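Local coordinates for interferon-activable protein 202 (Mus musculus, PDB 4L5R) that binds double-stranded DNA without sequence specificity through its first HIN-200 domain and restrains the AIM2 inflammasome, probably by sequestering cytoplasmic DNA, at residues D150-V155 with F176-G181; V51-M56 with E60-N65. One frame throughout, in Å; residues are numbered along the deposited sequence.

Contact 1 of 2, residues D150-V155 with F176-G181; sequences DNIKVV and FHLRKG. With nucleotides of chain B.
Val154 and Phe176 meet inside the second OB fold of this HIN-200 domain, where strands 151-156 and 176-179 belong to one curled sheet, both paired to strand 186-188 rather than to each other. The short segments run at 129° with axes 8.8 Å apart, and side chains make most of the contact. The apolar part is led by Val154, whose CG1 comes to 3.5 Å from CE2 of Phe176, the two side chains crossing at about a right angle. CG1 gets there by lying anti to the backbone N (chi1 178°), while the carbonyl O of Val155 approaches the ring at its edge. Further along, Ile152 CD1 and Leu178 CD1 touch loosely at 4.5 Å, with Leu119 also lying on Leu178.

Most of the DNA bonds come from 176-181, which grips chain B, although Lys153 also salt-bridges a DNA phosphate. His177 ND1 donates to OP1 of DG7 at 2.9 Å, in the imidazole plane, and the backbone N of Lys180 holds OP2 of DT8. The Arg179 chain, extended from CG to NE, sets the guanidinium edge against DG7: NE donates to OP2 at 2.8 Å and 160°, and NH2 reaches the same oxygen weakly. With an alanine at Arg179, OP2 of DG7 is likely to lose both these donors and their charge. Arg179 NH1 lies 3.4 Å from the methyl C7 of DT8.

Contact 2 of 2, residues V51-M56 with E60-N65; sequences VKVFNM and EKFTEN. With NA (sodium ion), chain D.
The first OB fold of this HIN-200 domain has part of its hydrophobic interior here, where strand 48-53 faces the loop that leads to strand 67-76. Phe62, the centre of an inverse gamma turn in that loop, turns its ring inward, and Val53 comes from the opposite direction to meet it. The contact is a CH-pi interaction: Val53 CG2 sits over one face, 4.2 Å from the ring centroid and 22° off the normal. It is displaced toward the rim, so that CZ of Phe62 is its closest ring atom at 3.9 Å. This methyl is the branch beside the backbone N of Val53, CG1 being the one anti to it (chi1 -176°). Val51, two residues earlier and pointing the same way, adds a looser contact from CG1 to CE2 of Phe62 at 4.4 Å. Around them Phe38 meets the Phe62 ring edge-to-face, and Val21 and Ile82 also pack on it, which helps to fix the ring within the barrel.

Polar links lie nearer the surface. A water bridges the two segments, donating to Met56 O and accepting from Glu60 N, each at 2.9 Å. Past the end of the strand the chain turns to a metal site: the sodium ion is bound by the backbone carbonyls of Phe54 and Asn36, with Phe54 O 2.8 Å from the metal.

Overall arrangement
From the N terminus the chain first builds one OB fold, and contact 2 closes a short loop there, with three residues between its segments, tying the end of strand 48-53 to the run before strand 67-76. Helices 101-108 and 113-116 follow, and the chain enters the second OB fold. Contact 1 closes a wider loop of twenty intervening residues, bringing strand 151-156 and strand 176-179 together. The two contacts are in series, neither nested nor crossed, on opposite sides of the chain's centre with their own centres 28 Å apart. Each ties together parts of its own OB fold; both segments of contact 1 reach the DNA, 176-181 with most of the bonds.

Contact 1 of 2, residues D150-V155 with F176-G181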
loop_
_atom_site.group_PDB
_atom_site.type_symbol
_atom_site.label_atom_id
_atom_site.label_comp_id
_atom_site.label_asym_id
_atom_site.label_seq_id
_atom_site.Cartn_x
_atom_site.Cartn_y
_atom_site.Cartn_z
ATOM N N ASP A 150 -10.757 -13.314 -14.506
ATOM C CA ASP A 150 -10.643 -12.058 -15.246
ATOM C C ASP A 150 -9.205 -11.534 -15.399
ATOM O O ASP A 150 -8.273 -12.072 -14.808
ATOM C CB ASP A 150 -11.544 -10.989 -14.610
ATOM C CG ASP A 150 -11.967 -9.912 -15.603
ATOM O OD1 ASP A 150 -11.665 -10.058 -16.811
ATOM O OD2 ASP A 150 -12.609 -8.924 -15.178
ATOM N N ASN A 151 -9.043 -10.499 -16.215
ATOM C CA ASN A 151 -7.735 -9.869 -16.409
ATOM C C ASN A 151 -7.890 -8.361 -16.469
ATOM O O ASN A 151 -8.989 -7.854 -16.680
ATOM C CB ASN A 151 -7.057 -10.396 -17.672
ATOM C CG ASN A 151 -7.861 -10.110 -18.923
ATOM O OD1 ASN A 151 -7.920 -8.974 -19.384
ATOM N ND2 ASN A 151 -8.496 -11.143 -19.471
ATOM N N ILE A 152 -6.792 -7.635 -16.267
ATOM C CA ILE A 152 -6.849 -6.187 -16.296
ATOM C C ILE A 152 -5.459 -5.649 -16.637
ATOM O O ILE A 152 -4.446 -6.282 -16.342
ATOM C CB ILE A 152 -7.381 -5.612 -14.952
ATOM C CG1 ILE A 152 -7.672 -4.110 -15.078
ATOM C CG2 ILE A 152 -6.427 -5.922 -13.818
ATOM C CD1 ILE A 152 -8.323 -3.469 -13.842
ATOM N N LYS A 153 -5.415 -4.495 -17.286
ATOM C CA LYS A 153 -4.135 -3.882 -17.639
ATOM C C LYS A 153 -3.565 -3.071 -16.475
ATOM O O LYS A 153 -4.293 -2.347 -15.802
ATOM C CB LYS A 153 -4.319 -2.976 -18.849
ATOM C CG LYS A 153 -3.042 -2.392 -19.402
ATOM C CD LYS A 153 -3.392 -1.216 -20.289
ATOM C CE LYS A 153 -2.554 -1.192 -21.525
ATOM N NZ LYS A 153 -3.008 -0.075 -22.392
ATOM N N VAL A 154 -2.265 -3.210 -16.242
ATOM C CA VAL A 154 -1.564 -2.390 -15.261
ATOM C C VAL A 154 -0.618 -1.460 -16.007
ATOM O O VAL A 154 0.171 -1.910 -16.845
ATOM C CB VAL A 154 -0.763 -3.253 -14.273
ATOM C CG1 VAL A 154 0.008 -2.373 -13.282
ATOM C CG2 VAL A 154 -1.720 -4.212 -13.512
ATOM N N VAL A 155 -0.725 -0.169 -15.712
ATOM C CA VAL A 155 0.131 0.856 -16.292
ATOM C C VAL A 155 1.034 1.483 -15.237
ATOM O O VAL A 155 0.558 2.161 -14.320
ATOM C CB VAL A 155 -0.705 1.952 -17.008
ATOM C CG1 VAL A 155 0.198 3.079 -17.526
ATOM C CG2 VAL A 155 -1.513 1.333 -18.180
ATOM N N PHE A 176 -2.010 1.217 -6.279
ATOM C CA PHE A 176 -2.338 1.565 -7.656
ATOM C C PHE A 176 -3.721 2.201 -7.718
ATOM O O PHE A 176 -4.531 1.996 -6.826
ATOM C CB PHE A 176 -2.240 0.334 -8.557
ATOM C CG PHE A 176 -0.858 0.129 -9.116
ATOM C CD1 PHE A 176 0.185 -0.253 -8.286
ATOM C CD2 PHE A 176 -0.600 0.353 -10.457
ATOM C CE1 PHE A 176 1.471 -0.422 -8.778
ATOM C CE2 PHE A 176 0.687 0.181 -10.964
ATOM C CZ PHE A 176 1.717 -0.212 -10.125
ATOM N N HIS A 177 -3.989 2.978 -8.762
ATOM C CA HIS A 177 -5.253 3.692 -8.851
ATOM C C HIS A 177 -6.174 3.060 -9.895
ATOM O O HIS A 177 -5.791 2.903 -11.053
ATOM C CB HIS A 177 -4.996 5.161 -9.191
ATOM C CG HIS A 177 -4.146 5.872 -8.180
ATOM N ND1 HIS A 177 -4.438 7.140 -7.730
ATOM C CD2 HIS A 177 -3.010 5.501 -7.546
ATOM C CE1 HIS A 177 -3.527 7.516 -6.848
ATOM N NE2 HIS A 177 -2.648 6.538 -6.716
ATOM N N LEU A 178 -7.385 2.691 -9.491
ATOM C CA LEU A 178 -8.359 2.208 -10.470
ATOM C C LEU A 178 -8.810 3.361 -11.368
ATOM O O LEU A 178 -9.259 4.395 -10.874
ATOM C CB LEU A 178 -9.582 1.602 -9.771
ATOM C CG LEU A 178 -10.667 1.103 -10.737
ATOM C CD1 LEU A 178 -10.162 -0.015 -11.624
ATOM C CD2 LEU A 178 -11.920 0.658 -9.953
ATOM N N ARG A 179 -8.686 3.178 -12.685
ATOM C CA ARG A 179 -9.220 4.131 -13.655
ATOM C C ARG A 179 -10.288 3.444 -14.518
ATOM O O ARG A 179 -10.213 2.249 -14.781
ATOM C CB ARG A 179 -8.101 4.730 -14.531
ATOM C CG ARG A 179 -7.199 5.728 -13.768
ATOM C CD ARG A 179 -6.211 6.447 -14.696
ATOM N NE ARG A 179 -5.294 7.293 -13.932
ATOM C CZ ARG A 179 -4.357 8.065 -14.471
ATOM N NH1 ARG A 179 -4.212 8.112 -15.788
ATOM N NH2 ARG A 179 -3.569 8.797 -13.692
ATOM N N LYS A 180 -11.290 4.200 -14.942
ATOM C CA LYS A 180 -12.400 3.606 -15.682
ATOM C C LYS A 180 -12.790 4.477 -16.868
ATOM O O LYS A 180 -12.038 4.593 -17.833
ATOM C CB LYS A 180 -13.598 3.390 -14.747
ATOM C CG LYS A 180 -13.270 2.545 -13.515
ATOM C CD LYS A 180 -14.396 2.553 -12.486
ATOM C CE LYS A 180 -15.400 1.437 -12.743
ATOM N NZ LYS A 180 -16.445 1.386 -11.676
ATOM N N GLY A 181 -13.963 5.096 -16.780
ATOM C CA GLY A 181 -14.467 5.937 -17.850
ATOM C C GLY A 181 -14.905 5.112 -19.044
ATOM O O GLY A 181 -14.985 3.887 -18.960
ATOM P P DG B 7 -6.392 8.714 -10.455
ATOM O OP1 DG B 7 -6.635 8.458 -9.019
ATOM O OP2 DG B 7 -5.416 7.889 -11.210
ATOM O "O5'" DG B 7 -7.766 8.617 -11.272
ATOM C "C5'" DG B 7 -8.952 9.156 -10.687
ATOM C "C4'" DG B 7 -9.822 9.789 -11.758
ATOM O "O4'" DG B 7 -9.260 11.056 -12.186
ATOM C "C3'" DG B 7 -10.018 8.943 -13.011
ATOM O "O3'" DG B 7 -11.397 8.969 -13.314
ATOM C "C2'" DG B 7 -9.191 9.641 -14.087
ATOM C "C1'" DG B 7 -9.235 11.083 -13.605
ATOM N N9 DG B 7 -8.086 11.874 -14.034
ATOM C C8 DG B 7 -6.765 11.700 -13.691
ATOM N N7 DG B 7 -5.972 12.583 -14.244
ATOM C C5 DG B 7 -6.817 13.391 -14.997
ATOM C C6 DG B 7 -6.543 14.521 -15.814
ATOM O O6 DG B 7 -5.449 15.062 -16.050
ATOM N N1 DG B 7 -7.704 15.033 -16.392
ATOM C C2 DG B 7 -8.967 14.517 -16.203
ATOM N N2 DG B 7 -9.977 15.123 -16.836
ATOM N N3 DG B 7 -9.235 13.471 -15.439
ATOM C C4 DG B 7 -8.120 12.960 -14.875
ATOM P P DT B 8 -11.998 8.030 -14.467
ATOM O OP1 DT B 8 -13.370 7.636 -14.057
ATOM O OP2 DT B 8 -10.987 7.014 -14.824
ATOM O "O5'" DT B 8 -12.083 8.998 -15.734
ATOM C "C5'" DT B 8 -12.880 10.164 -15.666
ATOM C "C4'" DT B 8 -12.856 10.848 -17.018
ATOM O "O4'" DT B 8 -11.610 11.552 -17.191
ATOM C "C3'" DT B 8 -13.005 9.926 -18.225
ATOM O "O3'" DT B 8 -14.177 10.345 -18.906
ATOM C "C2'" DT B 8 -11.733 10.127 -19.059
ATOM C "C1'" DT B 8 -11.222 11.470 -18.543
ATOM N N1 DT B 8 -9.750 11.678 -18.505
ATOM C C2 DT B 8 -9.227 12.766 -19.168
ATOM O O2 DT B 8 -9.900 13.556 -19.805
ATOM N N3 DT B 8 -7.870 12.897 -19.057
ATOM C C4 DT B 8 -6.996 12.083 -18.366
ATOM O O4 DT B 8 -5.789 12.317 -18.344
ATOM C C5 DT B 8 -7.607 10.962 -17.690
ATOM C C7 DT B 8 -6.768 9.991 -16.906
ATOM C C6 DT B 8 -8.940 10.822 -17.784
ATOM P P DG B 6 -1.716 10.860 -6.910
ATOM O OP1 DG B 6 -2.279 10.041 -5.808
ATOM O OP2 DG B 6 -0.467 10.446 -7.586
ATOM O "O5'" DG B 6 -2.847 11.025 -8.033
ATOM C "C5'" DG B 6 -4.185 11.323 -7.633
ATOM C "C4'" DG B 6 -5.017 11.653 -8.854
ATOM O "O4'" DG B 6 -4.732 13.017 -9.280
ATOM C "C3'" DG B 6 -4.752 10.740 -10.055
ATOM O "O3'" DG B 6 -5.976 10.259 -10.614
ATOM C "C2'" DG B 6 -4.093 11.682 -11.052
ATOM C "C1'" DG B 6 -4.862 12.943 -10.677
ATOM N N9 DG B 6 -4.420 14.125 -11.412
ATOM C C8 DG B 6 -3.145 14.525 -11.740
ATOM N N7 DG B 6 -3.116 15.616 -12.460
ATOM C C5 DG B 6 -4.455 15.947 -12.628
ATOM C C6 DG B 6 -5.059 17.025 -13.312
ATOM O O6 DG B 6 -4.503 17.941 -13.929
ATOM N N1 DG B 6 -6.452 16.972 -13.228
ATOM C C2 DG B 6 -7.164 15.999 -12.561
ATOM N N2 DG B 6 -8.502 16.093 -12.572
ATOM N N3 DG B 6 -6.607 14.990 -11.910
ATOM C C4 DG B 6 -5.262 15.035 -11.990
#

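Contact 2 of 2, residues V51-M56 with E60-N65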
loop_
_atom_site.group_PDB
_atom_site.type_symbol
_atom_site.label_atom_id
_atom_site.label_comp_id
_atom_site.label_asym_id
_atom_site.label_seq_id
_atom_site.Cartn_x
_atom_site.Cartn_y
_atom_site.Cartn_z
ATOM N N VAL A 51 -0.812 1.220 5.210
ATOM C CA VAL A 51 -0.131 2.324 5.838
ATOM C C VAL A 51 0.942 2.825 4.871
ATOM O O VAL A 51 1.610 2.020 4.199
ATOM C CB VAL A 51 0.562 1.874 7.144
ATOM C CG1 VAL A 51 1.158 3.088 7.900
ATOM C CG2 VAL A 51 -0.398 1.069 8.028
ATOM N N LYS A 52 1.061 4.143 4.766
ATOM C CA LYS A 52 2.179 4.755 4.052
ATOM C C LYS A 52 2.999 5.514 5.068
ATOM O O LYS A 52 2.473 6.380 5.792
ATOM C CB LYS A 52 1.686 5.704 2.961
ATOM C CG LYS A 52 0.982 4.993 1.790
ATOM C CD LYS A 52 0.211 5.976 0.914
ATOM C CE LYS A 52 -0.406 5.252 -0.295
ATOM N NZ LYS A 52 -1.065 6.216 -1.211
ATOM N N VAL A 53 4.291 5.199 5.126
ATOM C CA VAL A 53 5.153 5.764 6.156
ATOM C C VAL A 53 6.230 6.611 5.477
ATOM O O VAL A 53 6.888 6.149 4.552
ATOM C CB VAL A 53 5.795 4.658 7.025
ATOM C CG1 VAL A 53 6.617 5.276 8.157
ATOM C CG2 VAL A 53 4.723 3.704 7.591
ATOM N N PHE A 54 6.371 7.856 5.908
ATOM C CA PHE A 54 7.250 8.816 5.239
ATOM C C PHE A 54 8.457 9.143 6.080
ATOM O O PHE A 54 9.409 9.757 5.616
ATOM C CB PHE A 54 6.473 10.089 4.899
ATOM C CG PHE A 54 5.330 9.826 3.975
ATOM C CD1 PHE A 54 5.564 9.583 2.637
ATOM C CD2 PHE A 54 4.033 9.759 4.445
ATOM C CE1 PHE A 54 4.517 9.287 1.770
ATOM C CE2 PHE A 54 2.976 9.473 3.581
ATOM C CZ PHE A 54 3.216 9.243 2.250
ATOM N N ASN A 55 8.421 8.709 7.326
ATOM C CA ASN A 55 9.516 8.990 8.237
ATOM C C ASN A 55 10.410 7.768 8.351
ATOM O O ASN A 55 10.028 6.783 8.966
ATOM C CB ASN A 55 8.960 9.393 9.599
ATOM C CG ASN A 55 10.051 9.688 10.598
ATOM O OD1 ASN A 55 11.233 9.637 10.262
ATOM N ND2 ASN A 55 9.662 10.003 11.836
ATOM N N MET A 56 11.591 7.819 7.728
ATOM C CA MET A 56 12.471 6.642 7.676
ATOM C C MET A 56 12.950 6.169 9.051
ATOM O O MET A 56 13.319 5.001 9.218
ATOM C CB MET A 56 13.682 6.885 6.755
ATOM C CG MET A 56 13.331 7.025 5.297
ATOM S SD MET A 56 12.353 5.626 4.694
ATOM C CE MET A 56 10.693 6.271 4.823
ATOM N N GLU A 60 12.693 0.871 11.453
ATOM C CA GLU A 60 13.092 -0.112 12.456
ATOM C C GLU A 60 11.953 -0.500 13.404
ATOM O O GLU A 60 11.970 -1.580 13.990
ATOM C CB GLU A 60 14.316 0.391 13.246
ATOM C CG GLU A 60 14.034 1.641 14.061
ATOM C CD GLU A 60 15.297 2.261 14.644
ATOM O OE1 GLU A 60 16.360 1.603 14.605
ATOM O OE2 GLU A 60 15.224 3.412 15.130
ATOM N N LYS A 61 10.949 0.364 13.522
ATOM C CA LYS A 61 9.813 0.106 14.396
ATOM C C LYS A 61 8.734 -0.756 13.736
ATOM O O LYS A 61 7.940 -1.398 14.419
ATOM C CB LYS A 61 9.191 1.419 14.879
ATOM C CG LYS A 61 10.024 2.127 15.961
ATOM C CD LYS A 61 9.498 3.520 16.270
ATOM C CE LYS A 61 10.357 4.216 17.327
ATOM N NZ LYS A 61 10.116 3.663 18.698
ATOM N N PHE A 62 8.704 -0.774 12.411
ATOM C CA PHE A 62 7.682 -1.553 11.716
ATOM C C PHE A 62 8.121 -2.995 11.494
ATOM O O PHE A 62 8.340 -3.435 10.365
ATOM C CB PHE A 62 7.254 -0.866 10.420
ATOM C CG PHE A 62 6.174 0.155 10.622
ATOM C CD1 PHE A 62 6.461 1.382 11.197
ATOM C CD2 PHE A 62 4.862 -0.127 10.265
ATOM C CE1 PHE A 62 5.452 2.319 11.409
ATOM C CE2 PHE A 62 3.854 0.804 10.463
ATOM C CZ PHE A 62 4.144 2.026 11.040
ATOM N N THR A 63 8.240 -3.717 12.601
ATOM C CA THR A 63 8.711 -5.097 12.611
ATOM C C THR A 63 7.539 -6.068 12.680
ATOM O O THR A 63 6.621 -5.894 13.491
ATOM C CB THR A 63 9.621 -5.344 13.836
ATOM O OG1 THR A 63 10.755 -4.466 13.774
ATOM C CG2 THR A 63 10.095 -6.793 13.873
ATOM N N GLU A 64 7.581 -7.099 11.841
ATOM C CA GLU A 64 6.526 -8.106 11.815
ATOM C C GLU A 64 6.149 -8.596 13.220
ATOM O O GLU A 64 7.014 -8.949 14.021
ATOM C CB GLU A 64 6.953 -9.289 10.944
ATOM C CG GLU A 64 5.934 -10.419 10.890
ATOM N N ASN A 65 4.847 -8.587 13.500
ATOM C CA ASN A 65 4.264 -9.139 14.717
ATOM C C ASN A 65 4.483 -8.308 15.983
ATOM O O ASN A 65 4.046 -8.700 17.059
ATOM C CB ASN A 65 4.702 -10.593 14.928
ATOM C CG ASN A 65 4.266 -11.496 13.790
ATOM O OD1 ASN A 65 3.213 -11.283 13.185
ATOM N ND2 ASN A 65 5.076 -12.502 13.486
HETATM NA NA NA D . 9.933 11.221 3.241
HETATM O O HOH W 1 14.583 3.024 10.981
#